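Side-chain contacts in free methionine-R-sulfoxide reductase (Saccharomyces cerevisiae, PDB 1F5M), which reduces the R-enantiomer of free methionine sulfoxide to methionine, drawing on thioredoxin, and helps protect yeast against oxidative stress: residues 30-35 with 170-175; 44-49 with 67-72; 52-57 with 84-89; 108-113 with 161-166. All blocks are in the same frame, centred on the assembly; numbering follows the deposited sequence.

Contact 1 (30-35 with 170-175); sequences LSYEGL and AKLINK
Y32 spans the gap to L172 and I173. It joins helix 21-36 to the C-terminal helix 160-176 in the helical layer of the GAF fold. Helix 160-176 packs on the antiparallel sheet through A170, which touches I137 and I148. Helix 21-36 lies against helix 42-59 and this last helix. The Y32 side chain leaves its helix toward the other segment. Its CG is anti to the backbone N (chi1 174°), which projects the ring away from its own helix.

The first contacts are made along one side of the ring. CD2 lies 4.0 Å from L172 CB. CE2 comes to 3.6 Å from L172 O, and this carbonyl oxygen sits at the ring edge, near the ring plane. On the other side of the ring, CD1 packs on A49 of helix 42-59, and CE1 lies 4.1 Å from I173 CG1. Further out, CZ is 3.8 Å from I173 CG1. The isoleucine lies crosswise to the tyrosine, while L172 points back past it.

The phenol oxygen ends its run beside the backbone of the last helix. It hydrogen-bonds to S176 OG, and S176 OG is also hydrogen-bonded to L172 O. The buried phenol oxygen thus has a polar partner in S176. The serine ties it to the same helix that packs against its ring. L172 itself is partly exposed, while Y32 and I173 are buried. At the tip, Y32 OH is 3.6 Å from I173 CA and also 3.6 Å from I173 CG1.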
loop_
_atom_site.group_PDB
_atom_site.type_symbol
_atom_site.label_atom_id
_atom_site.label_comp_id
_atom_site.label_asym_id
_atom_site.label_seq_id
_atom_site.Cartn_x
_atom_site.Cartn_y
_atom_site.Cartn_z
ATOM N N LEU B 30 -2.809 -13.440 13.761
ATOM C CA LEU B 30 -2.166 -14.706 13.362
ATOM C C LEU B 30 -1.651 -14.616 11.919
ATOM O O LEU B 30 -0.570 -15.104 11.626
ATOM C CB LEU B 30 -3.137 -15.879 13.479
ATOM C CG LEU B 30 -3.537 -16.191 14.927
ATOM C CD1 LEU B 30 -4.538 -17.338 14.960
ATOM C CD2 LEU B 30 -2.271 -16.539 15.720
ATOM N N SER B 31 -2.421 -14.006 11.019
ATOM C CA SER B 31 -1.955 -13.857 9.635
ATOM C C SER B 31 -0.725 -12.927 9.597
ATOM O O SER B 31 0.226 -13.178 8.886
ATOM C CB SER B 31 -3.050 -13.264 8.741
ATOM O OG SER B 31 -4.110 -14.181 8.465
ATOM N N TYR B 32 -0.746 -11.830 10.339
ATOM C CA TYR B 32 0.390 -10.929 10.305
ATOM C C TYR B 32 1.651 -11.661 10.759
ATOM O O TYR B 32 2.722 -11.497 10.185
ATOM C CB TYR B 32 0.159 -9.705 11.193
ATOM C CG TYR B 32 1.394 -8.856 11.271
ATOM C CD1 TYR B 32 1.674 -7.946 10.272
ATOM C CD2 TYR B 32 2.360 -9.086 12.257
ATOM C CE1 TYR B 32 2.860 -7.287 10.222
ATOM C CE2 TYR B 32 3.583 -8.426 12.217
ATOM C CZ TYR B 32 3.816 -7.527 11.175
ATOM O OH TYR B 32 5.011 -6.906 11.045
ATOM N N GLU B 33 1.521 -12.465 11.807
ATOM C CA GLU B 33 2.643 -13.227 12.343
ATOM C C GLU B 33 3.182 -14.208 11.284
ATOM O O GLU B 33 4.377 -14.290 11.037
ATOM C CB GLU B 33 2.149 -13.973 13.586
ATOM C CG GLU B 33 3.132 -14.940 14.255
ATOM C CD GLU B 33 2.502 -15.583 15.503
ATOM O OE1 GLU B 33 2.032 -14.804 16.390
ATOM O OE2 GLU B 33 2.472 -16.840 15.580
ATOM N N GLY B 34 2.300 -14.949 10.651
ATOM C CA GLY B 34 2.765 -15.872 9.647
ATOM C C GLY B 34 3.337 -15.181 8.408
ATOM O O GLY B 34 4.280 -15.693 7.811
ATOM N N LEU B 35 2.764 -14.037 8.014
ATOM C CA LEU B 35 3.229 -13.308 6.837
ATOM C C LEU B 35 4.531 -12.575 7.062
ATOM O O LEU B 35 5.300 -12.370 6.104
ATOM C CB LEU B 35 2.162 -12.305 6.380
ATOM C CG LEU B 35 0.920 -12.959 5.765
ATOM C CD1 LEU B 35 -0.217 -11.971 5.691
ATOM C CD2 LEU B 35 1.278 -13.501 4.376
ATOM N N ALA B 170 0.716 -3.486 16.785
ATOM C CA ALA B 170 1.826 -2.571 16.786
ATOM C C ALA B 170 3.008 -3.245 17.481
ATOM O O ALA B 170 4.152 -3.081 17.075
ATOM C CB ALA B 170 1.421 -1.222 17.516
ATOM N N LYS B 171 2.738 -3.999 18.538
ATOM C CA LYS B 171 3.828 -4.684 19.237
ATOM C C LYS B 171 4.457 -5.792 18.360
ATOM O O LYS B 171 5.679 -6.011 18.384
ATOM C CB LYS B 171 3.315 -5.254 20.562
ATOM C CG LYS B 171 3.073 -4.187 21.610
ATOM C CD LYS B 171 2.477 -4.803 22.862
ATOM C CE LYS B 171 2.166 -3.726 23.903
ATOM N NZ LYS B 171 1.245 -2.656 23.348
ATOM N N LEU B 172 3.623 -6.448 17.567
ATOM C CA LEU B 172 4.071 -7.520 16.684
ATOM C C LEU B 172 4.894 -6.955 15.537
ATOM O O LEU B 172 5.782 -7.645 14.973
ATOM C CB LEU B 172 2.868 -8.299 16.101
ATOM C CG LEU B 172 2.072 -9.244 16.985
ATOM C CD1 LEU B 172 0.973 -9.928 16.188
ATOM C CD2 LEU B 172 3.009 -10.269 17.587
ATOM N N ILE B 173 4.583 -5.715 15.172
ATOM C CA ILE B 173 5.279 -5.025 14.098
ATOM C C ILE B 173 6.654 -4.654 14.636
ATOM O O ILE B 173 7.685 -4.871 13.972
ATOM C CB ILE B 173 4.492 -3.743 13.677
ATOM C CG1 ILE B 173 3.339 -4.154 12.757
ATOM C CG2 ILE B 173 5.411 -2.706 13.024
ATOM C CD1 ILE B 173 2.404 -3.047 12.388
ATOM N N ASN B 174 6.678 -4.110 15.848
ATOM C CA ASN B 174 7.965 -3.736 16.454
ATOM C C ASN B 174 8.936 -4.931 16.552
ATOM O O ASN B 174 10.145 -4.787 16.295
ATOM C CB ASN B 174 7.765 -3.191 17.854
ATOM C CG ASN B 174 9.084 -2.989 18.582
ATOM O OD1 ASN B 174 9.279 -3.521 19.680
ATOM N ND2 ASN B 174 9.997 -2.216 17.978
ATOM N N LYS B 175 8.412 -6.093 16.944
ATOM C CA LYS B 175 9.247 -7.287 17.107
ATOM C C LYS B 175 9.582 -7.968 15.801
ATOM O O LYS B 175 10.519 -8.770 15.741
ATOM C CB LYS B 175 8.551 -8.329 17.995
ATOM C CG LYS B 175 8.158 -7.821 19.370
ATOM C CD LYS B 175 6.798 -8.411 19.768
ATOM C CE LYS B 175 6.910 -9.809 20.374
ATOM N NZ LYS B 175 7.534 -9.741 21.754
#

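Contact 2 (44-49 with 67-72); sequences CNLSNA and AGFYVT
L46 and F69 bury most of this contact, which joins helix 42-59 to the central sheet of the GAF domain. The short segments run nearly antiparallel, at 152°, with their axes 8.3 Å apart. Strand 64-72 is an inner strand of that sheet, between strands 79-85 and 144-152.

L46 lies over one face of the F69 ring. Its CD2 makes a CH-pi contact 3.9 Å from the ring centroid and only 12° off the ring normal. The other methyl, CD1, sits nearer the root of the ring, 3.5 Å from F69 CG. The branched end of L46 is thus spread over the phenyl face. Its chi1 (-65°) sets CG beside the backbone N, and chi2 then turns CD2 over the ring centre and CD1 toward the ring root. The backbone takes part too: L46 O is 3.4 Å from F69 CE1.

F69 is hemmed in further by A49, one turn along the helix. A49 CB is 3.7 Å from F69 CZ, at the far end of the ring. The ring also touches S50 and I53 of the same helix. All the touching residues are buried, so the join is apolar core packing. Its rear side, at S47 and N48, faces the second subunit. V71 extends the packing along the strand, with its CG1 4.0 Å from L46 CD1.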
loop_
_atom_site.group_PDB
_atom_site.type_symbol
_atom_site.label_atom_id
_atom_site.label_comp_id
_atom_site.label_asym_id
_atom_site.label_seq_id
_atom_site.Cartn_x
_atom_site.Cartn_y
_atom_site.Cartn_z
ATOM N N CYS B 44 7.794 -4.447 3.334
ATOM C CA CYS B 44 7.047 -5.634 2.967
ATOM C C CYS B 44 6.002 -5.976 4.028
ATOM O O CYS B 44 4.836 -6.288 3.712
ATOM C CB CYS B 44 8.027 -6.798 2.798
ATOM S SG CYS B 44 7.359 -8.453 2.942
ATOM N N ASN B 45 6.450 -5.955 5.272
ATOM C CA ASN B 45 5.598 -6.297 6.390
ATOM C C ASN B 45 4.466 -5.290 6.596
ATOM O O ASN B 45 3.337 -5.702 6.843
ATOM C CB ASN B 45 6.432 -6.454 7.659
ATOM C CG ASN B 45 7.340 -7.692 7.616
ATOM O OD1 ASN B 45 7.061 -8.647 6.903
ATOM N ND2 ASN B 45 8.432 -7.668 8.385
ATOM N N LEU B 46 4.734 -3.984 6.486
ATOM C CA LEU B 46 3.623 -3.041 6.649
ATOM C C LEU B 46 2.731 -3.019 5.445
ATOM O O LEU B 46 1.569 -2.695 5.566
ATOM C CB LEU B 46 4.096 -1.602 6.932
ATOM C CG LEU B 46 4.825 -1.386 8.241
ATOM C CD1 LEU B 46 4.886 0.101 8.588
ATOM C CD2 LEU B 46 4.126 -2.185 9.319
ATOM N N SER B 47 3.240 -3.363 4.253
ATOM C CA SER B 47 2.357 -3.360 3.107
ATOM C C SER B 47 1.313 -4.451 3.246
ATOM O O SER B 47 0.167 -4.211 2.952
ATOM C CB SER B 47 3.155 -3.575 1.816
ATOM O OG SER B 47 3.961 -2.430 1.585
ATOM N N ASN B 48 1.707 -5.668 3.628
ATOM C CA ASN B 48 0.719 -6.734 3.801
ATOM C C ASN B 48 -0.154 -6.397 5.009
ATOM O O ASN B 48 -1.368 -6.627 5.001
ATOM C CB ASN B 48 1.391 -8.085 4.002
ATOM C CG ASN B 48 1.665 -8.774 2.661
ATOM O OD1 ASN B 48 0.967 -8.516 1.702
ATOM N ND2 ASN B 48 2.640 -9.639 2.607
ATOM N N ALA B 49 0.455 -5.821 6.018
ATOM C CA ALA B 49 -0.364 -5.408 7.169
ATOM C C ALA B 49 -1.499 -4.461 6.741
ATOM O O ALA B 49 -2.659 -4.638 7.157
ATOM C CB ALA B 49 0.496 -4.731 8.177
ATOM N N ALA B 67 -6.464 2.745 5.376
ATOM C CA ALA B 67 -5.861 1.919 6.412
ATOM C C ALA B 67 -4.430 1.837 6.044
ATOM O O ALA B 67 -4.073 1.286 4.965
ATOM C CB ALA B 67 -6.512 0.506 6.487
ATOM N N GLY B 68 -3.579 2.345 6.924
ATOM C CA GLY B 68 -2.174 2.347 6.587
ATOM C C GLY B 68 -1.242 2.814 7.650
ATOM O O GLY B 68 -1.591 2.857 8.848
ATOM N N PHE B 69 -0.047 3.200 7.221
ATOM C CA PHE B 69 1.012 3.607 8.146
ATOM C C PHE B 69 1.825 4.859 7.796
ATOM O O PHE B 69 1.935 5.241 6.611
ATOM C CB PHE B 69 2.071 2.501 8.294
ATOM C CG PHE B 69 1.522 1.146 8.686
ATOM C CD1 PHE B 69 0.907 0.314 7.728
ATOM C CD2 PHE B 69 1.531 0.753 10.031
ATOM C CE1 PHE B 69 0.293 -0.889 8.116
ATOM C CE2 PHE B 69 0.909 -0.465 10.423
ATOM C CZ PHE B 69 0.291 -1.270 9.466
ATOM N N TYR B 70 2.426 5.446 8.854
ATOM C CA TYR B 70 3.380 6.563 8.740
ATOM C C TYR B 70 4.550 6.056 9.571
ATOM O O TYR B 70 4.341 5.308 10.508
ATOM C CB TYR B 70 2.855 7.863 9.333
ATOM C CG TYR B 70 1.940 8.593 8.375
ATOM C CD1 TYR B 70 0.592 8.231 8.250
ATOM C CD2 TYR B 70 2.433 9.601 7.545
ATOM C CE1 TYR B 70 -0.223 8.845 7.333
ATOM C CE2 TYR B 70 1.601 10.232 6.604
ATOM C CZ TYR B 70 0.284 9.851 6.503
ATOM O OH TYR B 70 -0.562 10.459 5.565
ATOM N N VAL B 71 5.776 6.447 9.262
ATOM C CA VAL B 71 6.894 5.925 10.021
ATOM C C VAL B 71 7.772 7.115 10.304
ATOM O O VAL B 71 7.824 8.062 9.527
ATOM C CB VAL B 71 7.697 4.862 9.210
ATOM C CG1 VAL B 71 6.770 3.671 8.810
ATOM C CG2 VAL B 71 8.294 5.524 7.971
ATOM N N THR B 72 8.452 7.068 11.431
ATOM C CA THR B 72 9.283 8.187 11.836
ATOM C C THR B 72 10.449 8.295 10.874
ATOM O O THR B 72 11.128 7.309 10.588
ATOM C CB THR B 72 9.752 8.000 13.302
ATOM O OG1 THR B 72 8.596 7.842 14.134
ATOM C CG2 THR B 72 10.553 9.221 13.799
#

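Contact 3 (52-57 with 84-89); sequences LIWHAY and PFQGKV
In W54 a chi1 of 173° carries the indole off the helix toward Q86. Q86 has CG anti to its carbonyl carbon, and the chain then bends at chi2 (-67°). The bend comes just beyond CB, at the CG that lies against the tryptophan CB. The two side chains cross at a slant.

The closest approach is made by the benzo ring of the indole. W54 CE3 lies 3.3 Å from Q86 CB, a tight fit. Q86 CG meets the start of the tryptophan instead, 3.6 Å from W54 CB. The glutamine methylenes thus pack beside both the stem and the ring of W54. The backbone carbonyl follows the ring outward, with Q86 O 3.5 Å from W54 CZ3.

This packing joins helix 42-59 of the GAF fold to the corner the chain turns at Q86, after strand 79-85 has paired with strand 64-72. Beyond the corner, the chain leads to C91, which is in a disulfide with C125 in this crystal. Q86 is still paired through its backbone with A67 of the neighbouring strand.

G87 continues the contact, with its CA 3.8 Å from W54 CZ3. Its phi of 133° suits a residue without a side chain. The same region meets the second subunit: G87 O accepts a hydrogen bond from S51 OG of that subunit, and H55 packs on its G87. W54 also leans on its own neighbour, H55. W54 CD1 stands 3.8 Å above the plane of the H55 imidazole, over its centre.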
loop_
_atom_site.group_PDB
_atom_site.type_symbol
_atom_site.label_atom_id
_atom_site.label_comp_id
_atom_site.label_asym_id
_atom_site.label_seq_id
_atom_site.Cartn_x
_atom_site.Cartn_y
_atom_site.Cartn_z
ATOM N N LEU B 52 -4.345 -6.392 5.401
ATOM C CA LEU B 52 -5.013 -7.197 6.431
ATOM C C LEU B 52 -6.030 -6.281 7.147
ATOM O O LEU B 52 -7.237 -6.600 7.230
ATOM C CB LEU B 52 -3.973 -7.729 7.463
ATOM C CG LEU B 52 -3.134 -8.939 7.006
ATOM C CD1 LEU B 52 -2.111 -9.389 8.088
ATOM C CD2 LEU B 52 -4.120 -10.095 6.683
ATOM N N ILE B 53 -5.562 -5.108 7.552
ATOM C CA ILE B 53 -6.408 -4.155 8.295
ATOM C C ILE B 53 -7.590 -3.690 7.448
ATOM O O ILE B 53 -8.727 -3.713 7.895
ATOM C CB ILE B 53 -5.582 -2.944 8.733
ATOM C CG1 ILE B 53 -4.501 -3.411 9.719
ATOM C CG2 ILE B 53 -6.485 -1.857 9.358
ATOM C CD1 ILE B 53 -3.437 -2.387 9.956
ATOM N N TRP B 54 -7.308 -3.360 6.189
ATOM C CA TRP B 54 -8.312 -2.854 5.276
ATOM C C TRP B 54 -9.459 -3.868 5.135
ATOM O O TRP B 54 -10.627 -3.531 5.318
ATOM C CB TRP B 54 -7.685 -2.599 3.861
ATOM C CG TRP B 54 -8.768 -2.231 2.839
ATOM C CD1 TRP B 54 -9.613 -3.086 2.193
ATOM C CD2 TRP B 54 -9.170 -0.922 2.478
ATOM N NE1 TRP B 54 -10.522 -2.387 1.451
ATOM C CE2 TRP B 54 -10.274 -1.047 1.601
ATOM C CE3 TRP B 54 -8.714 0.367 2.822
ATOM C CZ2 TRP B 54 -10.934 0.067 1.045
ATOM C CZ3 TRP B 54 -9.371 1.481 2.271
ATOM C CH2 TRP B 54 -10.473 1.318 1.386
ATOM N N HIS B 55 -9.114 -5.107 4.767
ATOM C CA HIS B 55 -10.110 -6.137 4.571
ATOM C C HIS B 55 -10.844 -6.541 5.835
ATOM O O HIS B 55 -12.033 -6.864 5.770
ATOM C CB HIS B 55 -9.468 -7.339 3.897
ATOM C CG HIS B 55 -9.065 -7.061 2.479
ATOM N ND1 HIS B 55 -9.969 -7.080 1.428
ATOM C CD2 HIS B 55 -7.897 -6.622 1.963
ATOM C CE1 HIS B 55 -9.370 -6.656 0.330
ATOM N NE2 HIS B 55 -8.111 -6.363 0.631
ATOM N N ALA B 56 -10.154 -6.566 6.959
ATOM C CA ALA B 56 -10.829 -6.888 8.227
ATOM C C ALA B 56 -11.950 -5.876 8.488
ATOM O O ALA B 56 -13.108 -6.250 8.786
ATOM C CB ALA B 56 -9.854 -6.851 9.394
ATOM N N TYR B 57 -11.625 -4.595 8.401
ATOM C CA TYR B 57 -12.662 -3.605 8.666
ATOM C C TYR B 57 -13.770 -3.594 7.638
ATOM O O TYR B 57 -14.917 -3.288 7.981
ATOM C CB TYR B 57 -12.059 -2.206 8.839
ATOM C CG TYR B 57 -11.539 -2.068 10.241
ATOM C CD1 TYR B 57 -10.241 -2.458 10.554
ATOM C CD2 TYR B 57 -12.406 -1.722 11.291
ATOM C CE1 TYR B 57 -9.812 -2.535 11.878
ATOM C CE2 TYR B 57 -11.987 -1.795 12.617
ATOM C CZ TYR B 57 -10.694 -2.209 12.904
ATOM O OH TYR B 57 -10.272 -2.397 14.197
ATOM N N PRO B 84 3.215 2.437 3.629
ATOM C CA PRO B 84 2.186 1.643 2.930
ATOM C C PRO B 84 0.771 1.804 3.447
ATOM O O PRO B 84 0.517 1.876 4.689
ATOM C CB PRO B 84 2.677 0.196 3.090
ATOM C CG PRO B 84 4.173 0.342 3.207
ATOM C CD PRO B 84 4.299 1.579 4.117
ATOM N N PHE B 85 -0.169 1.837 2.511
ATOM C CA PHE B 85 -1.553 1.998 2.893
ATOM C C PHE B 85 -2.514 1.479 1.845
ATOM O O PHE B 85 -2.141 1.277 0.681
ATOM C CB PHE B 85 -1.870 3.493 3.123
ATOM C CG PHE B 85 -1.874 4.339 1.841
ATOM C CD1 PHE B 85 -3.021 4.427 1.040
ATOM C CD2 PHE B 85 -0.713 4.995 1.430
ATOM C CE1 PHE B 85 -3.008 5.174 -0.185
ATOM C CE2 PHE B 85 -0.675 5.745 0.227
ATOM C CZ PHE B 85 -1.832 5.834 -0.585
ATOM N N GLN B 86 -3.738 1.237 2.265
ATOM C CA GLN B 86 -4.830 0.876 1.343
ATOM C C GLN B 86 -5.764 2.087 1.395
ATOM O O GLN B 86 -6.107 2.610 2.477
ATOM C CB GLN B 86 -5.620 -0.379 1.778
ATOM C CG GLN B 86 -4.809 -1.616 1.992
ATOM C CD GLN B 86 -4.193 -2.142 0.695
ATOM O OE1 GLN B 86 -3.016 -2.507 0.681
ATOM N NE2 GLN B 86 -4.973 -2.203 -0.372
ATOM N N GLY B 87 -6.208 2.548 0.241
ATOM C CA GLY B 87 -7.107 3.707 0.229
ATOM C C GLY B 87 -6.712 4.770 -0.793
ATOM O O GLY B 87 -5.977 4.482 -1.737
ATOM N N LYS B 88 -7.197 6.002 -0.626
ATOM C CA LYS B 88 -6.867 7.049 -1.572
ATOM C C LYS B 88 -5.589 7.761 -1.190
ATOM O O LYS B 88 -5.174 7.673 -0.054
ATOM C CB LYS B 88 -8.016 8.043 -1.669
ATOM C CG LYS B 88 -9.280 7.389 -2.153
ATOM C CD LYS B 88 -10.396 8.393 -2.118
ATOM C CE LYS B 88 -11.642 7.821 -2.815
ATOM N NZ LYS B 88 -12.759 8.789 -2.675
ATOM N N VAL B 89 -4.958 8.421 -2.176
ATOM C CA VAL B 89 -3.720 9.203 -2.007
ATOM C C VAL B 89 -3.791 10.061 -0.703
ATOM O O VAL B 89 -4.830 10.623 -0.359
ATOM C CB VAL B 89 -3.511 10.054 -3.302
ATOM C CG1 VAL B 89 -2.499 11.161 -3.097
ATOM C CG2 VAL B 89 -3.010 9.093 -4.442
#

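Contact 4 (108-113 with 161-166); sequences KETQIV and VDKEFL
The backbones come nearest at T110 and K163, whose CA atoms are 7.0 Å apart, where the chain enters the edge strand 111-113 beside helix 160-176 of the GAF domain. K163 spans this gap with an extended chain. It starts out trans at chi1 (170°), and its methylenes run across T110. T110 CG2 is 3.7 Å from K163 CG, and T110 CB is 3.9 Å from K163 CD. I112 adds a methyl near the root of the lysine, with CD1 4.0 Å from K163 CB.

The T110 hydroxyl is hydrogen-bonded to E167 OE2 on the same helix as K163. The lysine tip reaches the T110 carbonyl, just before the strand, through one water. K163 NZ is 2.9 Å from this water, which in turn donates to T110 O at 3.0 Å. E109 OE1 lies 4.8 Å from K163 NZ, too far for a salt bridge. Q111 NE2 donates to E109 O at 3.1 Å, nearly straight at the hydrogen but from above the carbonyl plane.

K163 therefore works in two ways. Its carbons pack against T110 and I112, while its ammonium group binds the water. E109 probably adds a weak attraction at most, so the join rests mainly on the lysine methylenes and the water bridge.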
loop_
_atom_site.group_PDB
_atom_site.type_symbol
_atom_site.label_atom_id
_atom_site.label_comp_id
_atom_site.label_asym_id
_atom_site.label_seq_id
_atom_site.Cartn_x
_atom_site.Cartn_y
_atom_site.Cartn_z
ATOM N N LYS B 108 2.501 9.492 22.356
ATOM C CA LYS B 108 2.657 8.041 22.407
ATOM C C LYS B 108 1.388 7.362 22.904
ATOM O O LYS B 108 1.425 6.270 23.480
ATOM C CB LYS B 108 3.841 7.636 23.269
ATOM C CG LYS B 108 5.117 8.289 22.809
ATOM C CD LYS B 108 6.308 7.776 23.635
ATOM C CE LYS B 108 7.534 8.641 23.468
ATOM N NZ LYS B 108 8.571 8.039 24.385
ATOM N N GLU B 109 0.252 7.991 22.652
ATOM C CA GLU B 109 -1.008 7.417 23.091
ATOM C C GLU B 109 -1.960 7.298 21.904
ATOM O O GLU B 109 -2.026 8.186 21.079
ATOM C CB GLU B 109 -1.690 8.324 24.128
ATOM C CG GLU B 109 -1.020 8.401 25.460
ATOM C CD GLU B 109 -1.037 7.079 26.181
ATOM O OE1 GLU B 109 -2.064 6.347 26.099
ATOM O OE2 GLU B 109 -0.029 6.778 26.846
ATOM N N THR B 110 -2.719 6.206 21.868
ATOM C CA THR B 110 -3.720 5.963 20.831
ATOM C C THR B 110 -4.745 7.085 20.845
ATOM O O THR B 110 -5.218 7.551 21.906
ATOM C CB THR B 110 -4.410 4.617 21.068
ATOM O OG1 THR B 110 -3.447 3.588 20.839
ATOM C CG2 THR B 110 -5.686 4.391 20.136
ATOM N N GLN B 111 -5.071 7.541 19.656
ATOM C CA GLN B 111 -6.060 8.567 19.515
ATOM C C GLN B 111 -7.282 7.913 18.892
ATOM O O GLN B 111 -7.183 7.258 17.843
ATOM C CB GLN B 111 -5.508 9.676 18.607
ATOM C CG GLN B 111 -4.179 10.286 19.129
ATOM C CD GLN B 111 -4.380 11.122 20.411
ATOM O OE1 GLN B 111 -5.129 12.084 20.408
ATOM N NE2 GLN B 111 -3.686 10.755 21.498
ATOM N N ILE B 112 -8.432 8.028 19.543
ATOM C CA ILE B 112 -9.694 7.485 18.979
ATOM C C ILE B 112 -10.600 8.690 18.754
ATOM O O ILE B 112 -11.147 9.308 19.731
ATOM C CB ILE B 112 -10.382 6.501 19.924
ATOM C CG1 ILE B 112 -9.408 5.404 20.333
ATOM C CG2 ILE B 112 -11.622 5.891 19.229
ATOM C CD1 ILE B 112 -10.042 4.294 21.191
ATOM N N VAL B 113 -10.764 9.051 17.491
ATOM C CA VAL B 113 -11.516 10.266 17.158
ATOM C C VAL B 113 -12.877 10.034 16.511
ATOM O O VAL B 113 -12.973 9.537 15.375
ATOM C CB VAL B 113 -10.629 11.159 16.269
ATOM C CG1 VAL B 113 -11.326 12.487 15.965
ATOM C CG2 VAL B 113 -9.268 11.391 16.978
ATOM N N VAL B 161 -11.987 -1.626 21.541
ATOM C CA VAL B 161 -11.646 -2.988 21.148
ATOM C C VAL B 161 -10.688 -2.831 19.947
ATOM O O VAL B 161 -9.775 -3.619 19.771
ATOM C CB VAL B 161 -12.887 -3.793 20.654
ATOM C CG1 VAL B 161 -12.449 -4.864 19.582
ATOM C CG2 VAL B 161 -13.555 -4.486 21.838
ATOM N N ASP B 162 -10.911 -1.813 19.120
ATOM C CA ASP B 162 -10.041 -1.564 17.971
ATOM C C ASP B 162 -8.653 -1.183 18.493
ATOM O O ASP B 162 -7.630 -1.622 17.963
ATOM C CB ASP B 162 -10.604 -0.415 17.141
ATOM C CG ASP B 162 -11.942 -0.763 16.540
ATOM O OD1 ASP B 162 -12.031 -1.894 16.027
ATOM O OD2 ASP B 162 -12.871 0.073 16.586
ATOM N N LYS B 163 -8.628 -0.352 19.523
ATOM C CA LYS B 163 -7.372 0.079 20.129
ATOM C C LYS B 163 -6.616 -1.101 20.712
ATOM O O LYS B 163 -5.369 -1.181 20.626
ATOM C CB LYS B 163 -7.637 1.069 21.277
ATOM C CG LYS B 163 -6.325 1.366 22.107
ATOM C CD LYS B 163 -6.596 2.250 23.343
ATOM C CE LYS B 163 -5.372 2.287 24.265
ATOM N NZ LYS B 163 -5.663 3.204 25.392
ATOM N N GLU B 164 -7.367 -1.990 21.371
ATOM C CA GLU B 164 -6.760 -3.123 22.022
ATOM C C GLU B 164 -6.096 -4.008 20.973
ATOM O O GLU B 164 -4.920 -4.371 21.142
ATOM C CB GLU B 164 -7.795 -3.934 22.809
ATOM C CG GLU B 164 -7.180 -5.053 23.615
ATOM C CD GLU B 164 -8.146 -5.672 24.609
ATOM O OE1 GLU B 164 -7.701 -5.887 25.741
ATOM O OE2 GLU B 164 -9.339 -5.939 24.275
ATOM N N PHE B 165 -6.816 -4.356 19.917
ATOM C CA PHE B 165 -6.207 -5.197 18.873
ATOM C C PHE B 165 -5.121 -4.477 18.091
ATOM O O PHE B 165 -4.107 -5.095 17.717
ATOM C CB PHE B 165 -7.256 -5.762 17.896
ATOM C CG PHE B 165 -7.895 -7.080 18.373
ATOM C CD1 PHE B 165 -9.186 -7.100 18.947
ATOM C CD2 PHE B 165 -7.187 -8.298 18.284
ATOM C CE1 PHE B 165 -9.767 -8.304 19.424
ATOM C CE2 PHE B 165 -7.753 -9.532 18.764
ATOM C CZ PHE B 165 -9.045 -9.534 19.330
ATOM N N LEU B 166 -5.289 -3.185 17.824
ATOM C CA LEU B 166 -4.254 -2.520 17.039
ATOM C C LEU B 166 -2.994 -2.317 17.868
ATOM O O LEU B 166 -1.895 -2.257 17.303
ATOM C CB LEU B 166 -4.735 -1.189 16.490
ATOM C CG LEU B 166 -5.829 -1.282 15.441
ATOM C CD1 LEU B 166 -6.350 0.142 15.123
ATOM C CD2 LEU B 166 -5.281 -1.909 14.179
HETATM O O HOH W 1 -5.948 5.916 24.269
#

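How the contacts relate
Helix 21-36 opens contact 1, the widest loop, which closes only at helix 160-176. Contacts 2, 3 and 4 are nested inside it. Helix 42-59 opens contact 2 and then contact 3. Contact 2 closes at strand 64-72 and contact 3 at segment 84-89, so the two cross. Strands 64-72 and 79-85 are neighbours in the sheet, hydrogen-bonded through their backbones, and both contacts touch the second subunit. Contact 4 follows in series and ties edge strand 111-113 to helix 160-176, just before the segment that closes contact 1. I173 of contact 1 packs on L46 and F69 of contact 2. The Y57 hydroxyl hydrogen-bonds to D162, linking 52-57 to 161-166.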